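Side-chain contacts in structural protein ORF273 (Acidianus two-tailed virus, PDB 4ART), which is a virion structural protein of unknown biochemical role, whose fold was new when determined and which withstands heat and acid: residues N37-E40 with K41-K45; D163-A166 with R167-I171; R184-A188 with D189-D193; R82-N85 with D86-A89. One frame throughout, in Å; residues are numbered along the deposited sequence.

The four contacts are local and follow one another along the chain in the order 1, 4, 2, 3. Contact 1 covers the last two turns of helix 23-44, and contact 4 leads from a loop into strand 87-96, an inner strand of the seven-stranded mixed sheet. Contact 2 closes helix 162-168 just after strand 154-161 of the same sheet; contact 3 opens helix 188-201 after the short strand 185-186, at the interface with the second subunit. Contacts 2 and 3 are closest, centres about 18 Å apart, while the centres of contacts 1 and 3 are about 38 Å apart, on opposite sides of the chain's centre. Helix ends and turns are thus fixed locally at well-separated points.

Contact 1. Residues N37-E40 with K41-K45; sequences NEIE and KEIRK
The carboxylates of Glu38 and Glu42, one helical turn apart, meet through their OE2 atoms with planes turned 74° against each other. Glu38 OE2 lies 3.2 Å from Glu42 OE2, two acceptors at close range, so one of the acids may be easier to protonate than usual. The other oxygen of Glu38 faces Lys41: OE1 and Lys41 NZ are 3.4 Å apart, a weak salt bridge. A water donates to Glu38 OE2 and weakly accepts from Lys41 NZ, closing a small polar cluster. Glu38 gets there by a bend: CG is anti to the backbone N, and the bend at chi2 (52°) turns the carboxylate toward the next turn, to Lys41 and Glu42. Glu42 OE2 has a donor in Asn56 ND2, which would offset part of the crowding of negative charge. All this decorates the C-terminal end of the long helix 23-44, where regular i to i+4 backbone bonds still run, such as Glu42 N to Glu38 O at 2.9 Å and Arg44 N to Glu40 O at 3.1 Å. On another flank Ile39 CG2 touches Ile43 CD1 at 3.8 Å, and both isoleucines pack on Phe258 of the edge strand 258-261. CG of Arg44 comes within 3.1 Å of Glu40 O. The guanidinium makes a cation-pi contact with Trp257, while Glu40 OE2 accepts from Phe258 N.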
loop_
_atom_site.group_PDB
_atom_site.type_symbol
_atom_site.label_atom_id
_atom_site.label_comp_id
_atom_site.label_asym_id
_atom_site.label_seq_id
_atom_site.Cartn_x
_atom_site.Cartn_y
_atom_site.Cartn_z
ATOM N N ASN A 37 1.334 -8.073 23.938
ATOM C CA ASN A 37 1.770 -7.368 25.136
ATOM C C ASN A 37 2.310 -6.005 24.816
ATOM O O ASN A 37 2.080 -5.065 25.568
ATOM C CB ASN A 37 2.797 -8.164 25.922
ATOM C CG ASN A 37 2.186 -9.169 26.872
ATOM O OD1 ASN A 37 1.224 -8.879 27.596
ATOM N ND2 ASN A 37 2.762 -10.363 26.928
ATOM N N GLU A 38 3.019 -5.904 23.686
ATOM C CA GLU A 38 3.588 -4.665 23.217
ATOM C C GLU A 38 2.496 -3.716 22.679
ATOM O O GLU A 38 2.473 -2.572 23.099
ATOM C CB GLU A 38 4.705 -4.946 22.193
ATOM C CG GLU A 38 5.530 -3.729 21.782
ATOM C CD GLU A 38 6.163 -2.861 22.860
ATOM O OE1 GLU A 38 6.472 -3.370 23.964
ATOM O OE2 GLU A 38 6.378 -1.661 22.578
ATOM N N ILE A 39 1.577 -4.183 21.788
ATOM C CA ILE A 39 0.479 -3.330 21.275
ATOM C C ILE A 39 -0.333 -2.786 22.471
ATOM O O ILE A 39 -0.622 -1.596 22.521
ATOM C CB ILE A 39 -0.466 -4.042 20.247
ATOM C CG1 ILE A 39 0.274 -4.907 19.178
ATOM C CG2 ILE A 39 -1.468 -3.063 19.615
ATOM C CD1 ILE A 39 1.230 -4.209 18.225
ATOM N N GLU A 40 -0.673 -3.668 23.430
ATOM C CA GLU A 40 -1.410 -3.330 24.644
ATOM C C GLU A 40 -0.697 -2.201 25.411
ATOM O O GLU A 40 -1.324 -1.168 25.670
ATOM C CB GLU A 40 -1.562 -4.578 25.516
ATOM C CG GLU A 40 -2.557 -4.450 26.644
ATOM C CD GLU A 40 -2.483 -5.669 27.533
ATOM O OE1 GLU A 40 -1.550 -5.735 28.369
ATOM O OE2 GLU A 40 -3.326 -6.581 27.362
ATOM N N LYS A 41 0.627 -2.383 25.701
ATOM C CA LYS A 41 1.512 -1.429 26.400
ATOM C C LYS A 41 1.488 -0.075 25.705
ATOM O O LYS A 41 1.378 0.948 26.371
ATOM C CB LYS A 41 2.952 -1.974 26.454
ATOM C CG LYS A 41 3.881 -1.221 27.394
ATOM C CD LYS A 41 5.348 -1.556 27.144
ATOM C CE LYS A 41 6.019 -0.560 26.217
ATOM N NZ LYS A 41 7.471 -0.830 26.060
ATOM N N GLU A 42 1.557 -0.086 24.363
ATOM C CA GLU A 42 1.513 1.106 23.509
ATOM C C GLU A 42 0.164 1.812 23.562
ATOM O O GLU A 42 0.136 3.037 23.616
ATOM C CB GLU A 42 1.892 0.766 22.062
ATOM C CG GLU A 42 3.354 0.373 21.908
ATOM C CD GLU A 42 4.175 1.122 20.874
ATOM O OE1 GLU A 42 3.596 1.883 20.063
ATOM O OE2 GLU A 42 5.404 0.891 20.835
ATOM N N ILE A 43 -0.952 1.057 23.577
ATOM C CA ILE A 43 -2.293 1.645 23.658
ATOM C C ILE A 43 -2.508 2.421 24.972
ATOM O O ILE A 43 -2.815 3.611 24.911
ATOM C CB ILE A 43 -3.427 0.637 23.320
ATOM C CG1 ILE A 43 -3.369 0.249 21.825
ATOM C CG2 ILE A 43 -4.809 1.196 23.687
ATOM C CD1 ILE A 43 -4.141 -1.049 21.444
ATOM N N ARG A 44 -2.246 1.776 26.132
ATOM C CA ARG A 44 -2.404 2.363 27.473
ATOM C C ARG A 44 -1.621 3.681 27.700
ATOM O O ARG A 44 -1.967 4.435 28.610
ATOM C CB ARG A 44 -2.149 1.329 28.592
ATOM C CG ARG A 44 -2.627 -0.095 28.269
ATOM C CD ARG A 44 -3.181 -0.883 29.435
ATOM N NE ARG A 44 -2.265 -0.956 30.571
ATOM C CZ ARG A 44 -2.655 -0.954 31.841
ATOM N NH1 ARG A 44 -3.945 -0.921 32.146
ATOM N NH2 ARG A 44 -1.757 -1.011 32.817
ATOM N N LYS A 45 -0.620 3.983 26.840
ATOM C CA LYS A 45 0.183 5.206 26.900
ATOM C C LYS A 45 0.118 6.025 25.596
ATOM O O LYS A 45 -0.958 6.242 25.038
ATOM C CB LYS A 45 1.639 4.897 27.312
ATOM C CG LYS A 45 2.456 4.077 26.307
ATOM C CD LYS A 45 3.653 3.379 26.964
ATOM C CE LYS A 45 4.944 4.159 26.852
ATOM N NZ LYS A 45 6.083 3.441 27.483
HETATM O O HOH W 1 9.354 -0.801 23.247
#

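Contact 2. Residues D163-A166 with R167-I171; sequences DSLA and RALRI
Ala166 and Ile171 form the tight side of this contact, their CB atoms 4.2 Å apart and both packed on Tyr120 of helix 113-123. Ala166 O is the polar focus there: Ile171 N donates to it at 2.9 Å, and Leu169 N adds a weak second bond. Leu169 N is also held by Leu165 O, and Leu169 CD1 lies 4.3 Å from Leu165 CG. These two leucines turn inward, Leu165 against Leu110 and Pro111, Leu169 against Ile113 and Phe243. The arrangement is a Schellman motif ending helix 162-168: Arg170 has positive phi (65°), its N bonds to Arg167 O at 3.0 Å, and the bond from Ile171 N spans the turn outside it. Arg170 is at the same time the N-cap position of the next helix, 171-179, so the chain changes helix with almost no linker. The solvent side is Arg167, an exposed residue whose charged end meets backbone and water. Its chain bends at chi3 (-67°), which lays the guanidinium flat over the helix backbone, with Asp163 O 3.7 Å from its plane and over its centre. NH1 rests 3.6 Å from Asp163 CB rather than on the carboxylate. Arg167 NH2 donates to a water at 2.7 Å, and the same water is weakly bonded to Ser164 OG.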
loop_
_atom_site.group_PDB
_atom_site.type_symbol
_atom_site.label_atom_id
_atom_site.label_comp_id
_atom_site.label_asym_id
_atom_site.label_seq_id
_atom_site.Cartn_x
_atom_site.Cartn_y
_atom_site.Cartn_z
ATOM N N ASP A 163 11.033 -18.984 5.295
ATOM C CA ASP A 163 11.500 -20.024 4.368
ATOM C C ASP A 163 10.362 -20.619 3.567
ATOM O O ASP A 163 10.490 -20.807 2.357
ATOM C CB ASP A 163 12.178 -21.183 5.136
ATOM C CG ASP A 163 13.487 -20.864 5.809
ATOM O OD1 ASP A 163 14.122 -19.858 5.422
ATOM O OD2 ASP A 163 13.911 -21.657 6.684
ATOM N N SER A 164 9.269 -20.956 4.267
ATOM C CA SER A 164 8.068 -21.585 3.710
ATOM C C SER A 164 7.438 -20.653 2.719
ATOM O O SER A 164 7.115 -21.075 1.612
ATOM C CB SER A 164 7.075 -21.916 4.821
ATOM O OG SER A 164 7.311 -23.236 5.257
ATOM N N LEU A 165 7.310 -19.380 3.091
ATOM C CA LEU A 165 6.778 -18.351 2.227
ATOM C C LEU A 165 7.640 -18.159 0.971
ATOM O O LEU A 165 7.101 -18.115 -0.135
ATOM C CB LEU A 165 6.660 -17.037 3.017
ATOM C CG LEU A 165 5.784 -15.986 2.411
ATOM C CD1 LEU A 165 4.420 -16.563 1.979
ATOM C CD2 LEU A 165 5.563 -14.881 3.390
ATOM N N ALA A 166 8.970 -18.069 1.140
ATOM C CA ALA A 166 9.905 -17.882 0.021
ATOM C C ALA A 166 9.788 -19.042 -0.984
ATOM O O ALA A 166 9.767 -18.793 -2.189
ATOM C CB ALA A 166 11.355 -17.756 0.532
ATOM N N ARG A 167 9.677 -20.301 -0.480
ATOM C CA ARG A 167 9.527 -21.500 -1.289
ATOM C C ARG A 167 8.242 -21.464 -2.101
ATOM O O ARG A 167 8.286 -21.785 -3.273
ATOM C CB ARG A 167 9.566 -22.771 -0.416
ATOM C CG ARG A 167 10.968 -23.207 -0.059
ATOM C CD ARG A 167 11.004 -24.622 0.500
ATOM N NE ARG A 167 10.338 -24.732 1.800
ATOM C CZ ARG A 167 10.935 -24.498 2.964
ATOM N NH1 ARG A 167 12.211 -24.121 3.002
ATOM N NH2 ARG A 167 10.262 -24.638 4.100
ATOM N N ALA A 168 7.107 -21.083 -1.488
ATOM C CA ALA A 168 5.801 -20.991 -2.172
ATOM C C ALA A 168 5.815 -19.909 -3.249
ATOM O O ALA A 168 5.069 -20.006 -4.215
ATOM C CB ALA A 168 4.694 -20.712 -1.163
ATOM N N LEU A 169 6.648 -18.877 -3.067
ATOM C CA LEU A 169 6.803 -17.771 -4.002
ATOM C C LEU A 169 7.814 -18.122 -5.084
ATOM O O LEU A 169 8.037 -17.320 -5.997
ATOM C CB LEU A 169 7.226 -16.477 -3.254
ATOM C CG LEU A 169 6.110 -15.744 -2.519
ATOM C CD1 LEU A 169 6.684 -14.701 -1.548
ATOM C CD2 LEU A 169 5.108 -15.119 -3.528
ATOM N N ARG A 170 8.441 -19.312 -4.978
ATOM C CA ARG A 170 9.457 -19.884 -5.880
ATOM C C ARG A 170 10.738 -19.056 -5.863
ATOM O O ARG A 170 11.578 -19.182 -6.765
ATOM C CB ARG A 170 8.943 -20.109 -7.322
ATOM C CG ARG A 170 7.766 -21.091 -7.459
ATOM C CD ARG A 170 7.369 -21.310 -8.912
ATOM N NE ARG A 170 8.430 -21.958 -9.697
ATOM C CZ ARG A 170 9.221 -21.337 -10.573
ATOM N NH1 ARG A 170 9.081 -20.033 -10.802
ATOM N NH2 ARG A 170 10.156 -22.014 -11.227
ATOM N N ILE A 171 10.907 -18.250 -4.804
ATOM C CA ILE A 171 12.091 -17.419 -4.630
ATOM C C ILE A 171 13.399 -18.230 -4.727
ATOM O O ILE A 171 14.274 -17.779 -5.462
ATOM C CB ILE A 171 11.987 -16.457 -3.419
ATOM C CG1 ILE A 171 11.006 -15.311 -3.723
ATOM C CG2 ILE A 171 13.354 -15.897 -3.032
ATOM C CD1 ILE A 171 10.508 -14.513 -2.530
HETATM O O HOH W 2 10.372 -23.615 6.560
#

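Contact 3. Residues R184-A188 with D189-D193; sequences RTITA and DEFND
Arg184 grips the carboxylate of Glu190 end-on with two nitrogens, NH1 to OE1 at 3.0 Å and NH2 to OE2 at 3.1 Å. The pairing is not flat, for guanidinium and carboxylate planes stand 42° apart: NH1 uses the syn lone pair of OE1, whereas NH2 meets OE2 from above the carboxylate plane. The anti lone pair of OE1 takes a further bond, from Thr187 N at 3.1 Å, so this oxygen has two donors and the carboxylate is held against rotation. Thr187 answers in turn: OG1 accepts from Glu190 N at 3.0 Å. Each residue's side chain thus takes the other's backbone N-H, a capping box with Thr187 as N-cap of helix 188-201. With OG1 placed between the backbone N and the carbonyl carbon (chi1 64°), the hydroxyl points at the first turn. Regular helical bonds follow, Phe191 N to Thr187 O and Asn192 N to Ala188 O. Beyond the polar network, Ile186 CB rests 3.5 Å from Glu190 OE1, and its CG2 lies 3.9 Å above the Arg184 guanidinium, toward the rim. Ile186 CD1 packs on Phe191 CB at 3.8 Å, and both residues lean on Ile128 and Leu121. The ring of Phe191 meets Phe228 of the second subunit, planes at about 80°, and Ala188 packs on Ser227 of that subunit.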
loop_
_atom_site.group_PDB
_atom_site.type_symbol
_atom_site.label_atom_id
_atom_site.label_comp_id
_atom_site.label_asym_id
_atom_site.label_seq_id
_atom_site.Cartn_x
_atom_site.Cartn_y
_atom_site.Cartn_z
ATOM N N ARG A 184 27.104 -14.376 -2.371
ATOM C CA ARG A 184 27.926 -13.208 -2.665
ATOM C C ARG A 184 27.093 -11.922 -2.448
ATOM O O ARG A 184 25.899 -11.990 -2.157
ATOM C CB ARG A 184 28.414 -13.264 -4.139
ATOM C CG ARG A 184 27.312 -13.413 -5.210
ATOM C CD ARG A 184 27.842 -13.005 -6.570
ATOM N NE ARG A 184 26.876 -13.247 -7.640
ATOM C CZ ARG A 184 26.185 -12.304 -8.273
ATOM N NH1 ARG A 184 26.319 -11.032 -7.933
ATOM N NH2 ARG A 184 25.341 -12.629 -9.240
ATOM N N THR A 185 27.739 -10.756 -2.610
ATOM C CA THR A 185 27.072 -9.468 -2.549
ATOM C C THR A 185 26.443 -9.255 -3.923
ATOM O O THR A 185 27.133 -9.374 -4.937
ATOM C CB THR A 185 28.058 -8.340 -2.201
ATOM O OG1 THR A 185 28.803 -8.702 -1.037
ATOM C CG2 THR A 185 27.348 -6.998 -1.980
ATOM N N ILE A 186 25.153 -8.942 -3.959
ATOM C CA ILE A 186 24.443 -8.652 -5.209
ATOM C C ILE A 186 24.217 -7.140 -5.333
ATOM O O ILE A 186 24.206 -6.433 -4.321
ATOM C CB ILE A 186 23.126 -9.478 -5.321
ATOM C CG1 ILE A 186 22.060 -9.033 -4.296
ATOM C CG2 ILE A 186 23.428 -10.966 -5.212
ATOM C CD1 ILE A 186 20.649 -9.225 -4.726
ATOM N N THR A 187 24.028 -6.645 -6.554
ATOM C CA THR A 187 23.754 -5.223 -6.774
ATOM C C THR A 187 22.248 -4.970 -6.545
ATOM O O THR A 187 21.453 -5.925 -6.507
ATOM C CB THR A 187 24.122 -4.807 -8.215
ATOM O OG1 THR A 187 23.270 -5.513 -9.112
ATOM C CG2 THR A 187 25.593 -5.059 -8.569
ATOM N N ALA A 188 21.854 -3.681 -6.464
ATOM C CA ALA A 188 20.454 -3.261 -6.356
ATOM C C ALA A 188 19.711 -3.686 -7.637
ATOM O O ALA A 188 18.560 -4.118 -7.572
ATOM C CB ALA A 188 20.374 -1.753 -6.178
ATOM N N ASP A 189 20.402 -3.592 -8.798
ATOM C CA ASP A 189 19.858 -3.991 -10.095
ATOM C C ASP A 189 19.499 -5.467 -10.124
ATOM O O ASP A 189 18.423 -5.811 -10.613
ATOM C CB ASP A 189 20.796 -3.622 -11.236
ATOM C CG ASP A 189 20.909 -2.118 -11.425
ATOM O OD1 ASP A 189 19.865 -1.419 -11.316
ATOM O OD2 ASP A 189 22.043 -1.629 -11.612
ATOM N N GLU A 190 20.365 -6.322 -9.545
ATOM C CA GLU A 190 20.140 -7.775 -9.449
ATOM C C GLU A 190 18.966 -8.091 -8.550
ATOM O O GLU A 190 18.178 -8.983 -8.849
ATOM C CB GLU A 190 21.400 -8.493 -8.983
ATOM C CG GLU A 190 22.458 -8.544 -10.076
ATOM C CD GLU A 190 23.735 -9.272 -9.695
ATOM O OE1 GLU A 190 24.274 -9.011 -8.595
ATOM O OE2 GLU A 190 24.217 -10.080 -10.521
ATOM N N PHE A 191 18.845 -7.359 -7.442
ATOM C CA PHE A 191 17.729 -7.508 -6.525
ATOM C C PHE A 191 16.433 -7.177 -7.281
ATOM O O PHE A 191 15.480 -7.949 -7.228
ATOM C CB PHE A 191 17.905 -6.588 -5.305
ATOM C CG PHE A 191 16.802 -6.705 -4.295
ATOM C CD1 PHE A 191 15.638 -5.949 -4.417
ATOM C CD2 PHE A 191 16.934 -7.547 -3.218
ATOM C CE1 PHE A 191 14.617 -6.070 -3.507
ATOM C CE2 PHE A 191 15.913 -7.662 -2.305
ATOM C CZ PHE A 191 14.759 -6.924 -2.465
ATOM N N ASN A 192 16.418 -6.033 -7.999
ATOM C CA ASN A 192 15.274 -5.568 -8.783
ATOM C C ASN A 192 14.841 -6.543 -9.871
ATOM O O ASN A 192 13.637 -6.765 -10.035
ATOM C CB ASN A 192 15.521 -4.149 -9.323
ATOM C CG ASN A 192 15.571 -3.095 -8.239
ATOM O OD1 ASN A 192 14.990 -3.242 -7.147
ATOM N ND2 ASN A 192 16.269 -2.009 -8.519
ATOM N N ASP A 193 15.818 -7.119 -10.605
ATOM C CA ASP A 193 15.581 -8.108 -11.667
ATOM C C ASP A 193 14.890 -9.325 -11.105
ATOM O O ASP A 193 13.929 -9.798 -11.715
ATOM C CB ASP A 193 16.892 -8.535 -12.378
ATOM C CG ASP A 193 17.536 -7.457 -13.221
ATOM O OD1 ASP A 193 16.796 -6.589 -13.739
ATOM O OD2 ASP A 193 18.782 -7.497 -13.387
#

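Contact 4. Residues R82-N85 with D86-A89; sequences RSAN and DIYA
Asp86 N bonds to Ser83 O at 3.1 Å, arriving well above the carbonyl plane (55° out of it), and Ile87 N makes a weak 3.4 Å bond to Ala84 O as the chain turns through a short 3-10 segment. Within this turn lies an ST turn: Ser83 OG accepts from Asn85 N at 3.0 Å. In Ser83 the OG stands opposite the backbone N (chi1 175°), which brings it round to Asn85 N. The turn delivers the chain into strand 87-96, where Tyr88 and Ala89 both face Ile61 in a classic beta bulge. Ser83 O also accepts from Tyr73 OH, tying the turn to helix 70-78. Asp86 folds its carboxylate back over the turn, with OD2 3.7 Å from Ser83 CB. Ile87 is the buried member: Ile87 CD1 lies 4.4 Å from Ala84 CB, and the side chain packs further on Tyr60, Leu62 and Tyr73. A water ties the two ends of the turn, accepting from Ser83 N and donating to Asp86 OD2 at a short 2.6 Å.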
loop_
_atom_site.group_PDB
_atom_site.type_symbol
_atom_site.label_atom_id
_atom_site.label_comp_id
_atom_site.label_asym_id
_atom_site.label_seq_id
_atom_site.Cartn_x
_atom_site.Cartn_y
_atom_site.Cartn_z
ATOM N N ARG A 82 23.678 -2.873 19.515
ATOM C CA ARG A 82 22.872 -4.071 19.265
ATOM C C ARG A 82 23.339 -4.781 17.985
ATOM O O ARG A 82 23.992 -4.165 17.151
ATOM C CB ARG A 82 21.373 -3.705 19.154
ATOM C CG ARG A 82 20.751 -3.111 20.413
ATOM C CD ARG A 82 20.392 -4.159 21.443
ATOM N NE ARG A 82 19.920 -3.534 22.676
ATOM C CZ ARG A 82 19.413 -4.194 23.707
ATOM N NH1 ARG A 82 19.291 -5.516 23.661
ATOM N NH2 ARG A 82 19.014 -3.539 24.789
ATOM N N SER A 83 22.991 -6.066 17.818
ATOM C CA SER A 83 23.364 -6.814 16.623
ATOM C C SER A 83 22.167 -7.240 15.804
ATOM O O SER A 83 21.223 -7.849 16.322
ATOM C CB SER A 83 24.195 -8.039 16.973
ATOM O OG SER A 83 24.434 -8.797 15.798
ATOM N N ALA A 84 22.279 -7.031 14.495
ATOM C CA ALA A 84 21.265 -7.436 13.526
ATOM C C ALA A 84 21.142 -8.984 13.515
ATOM O O ALA A 84 20.103 -9.511 13.127
ATOM C CB ALA A 84 21.614 -6.892 12.127
ATOM N N ASN A 85 22.177 -9.689 14.041
ATOM C CA ASN A 85 22.221 -11.152 14.131
ATOM C C ASN A 85 21.248 -11.705 15.160
ATOM O O ASN A 85 20.819 -12.842 15.036
ATOM C CB ASN A 85 23.645 -11.653 14.398
ATOM C CG ASN A 85 24.637 -11.228 13.343
ATOM O OD1 ASN A 85 24.377 -11.284 12.134
ATOM N ND2 ASN A 85 25.800 -10.768 13.779
ATOM N N ASP A 86 20.857 -10.877 16.130
ATOM C CA ASP A 86 19.913 -11.236 17.196
ATOM C C ASP A 86 18.437 -11.181 16.787
ATOM O O ASP A 86 17.585 -11.656 17.532
ATOM C CB ASP A 86 20.179 -10.346 18.429
ATOM C CG ASP A 86 21.516 -10.590 19.105
ATOM O OD1 ASP A 86 21.937 -11.772 19.193
ATOM O OD2 ASP A 86 22.124 -9.614 19.576
ATOM N N ILE A 87 18.127 -10.569 15.627
ATOM C CA ILE A 87 16.753 -10.443 15.129
ATOM C C ILE A 87 16.214 -11.814 14.724
ATOM O O ILE A 87 16.797 -12.482 13.863
ATOM C CB ILE A 87 16.639 -9.389 13.994
ATOM C CG1 ILE A 87 17.067 -8.004 14.501
ATOM C CG2 ILE A 87 15.195 -9.362 13.409
ATOM C CD1 ILE A 87 17.424 -7.019 13.443
ATOM N N TYR A 88 15.099 -12.216 15.340
ATOM C CA TYR A 88 14.442 -13.505 15.122
ATOM C C TYR A 88 13.130 -13.359 14.314
ATOM O O TYR A 88 12.792 -14.233 13.505
ATOM C CB TYR A 88 14.153 -14.135 16.488
ATOM C CG TYR A 88 13.551 -15.521 16.455
ATOM C CD1 TYR A 88 14.162 -16.548 15.743
ATOM C CD2 TYR A 88 12.418 -15.829 17.203
ATOM C CE1 TYR A 88 13.654 -17.848 15.770
ATOM C CE2 TYR A 88 11.901 -17.132 17.239
ATOM C CZ TYR A 88 12.525 -18.134 16.520
ATOM O OH TYR A 88 12.031 -19.409 16.539
ATOM N N ALA A 89 12.392 -12.264 14.552
ATOM C CA ALA A 89 11.123 -11.976 13.882
ATOM C C ALA A 89 10.993 -10.501 13.593
ATOM O O ALA A 89 11.437 -9.662 14.390
ATOM C CB ALA A 89 9.943 -12.451 14.733
HETATM O O HOH W 3 21.147 -7.225 20.164
HETATM O O HOH W 4 19.023 -11.940 12.178
#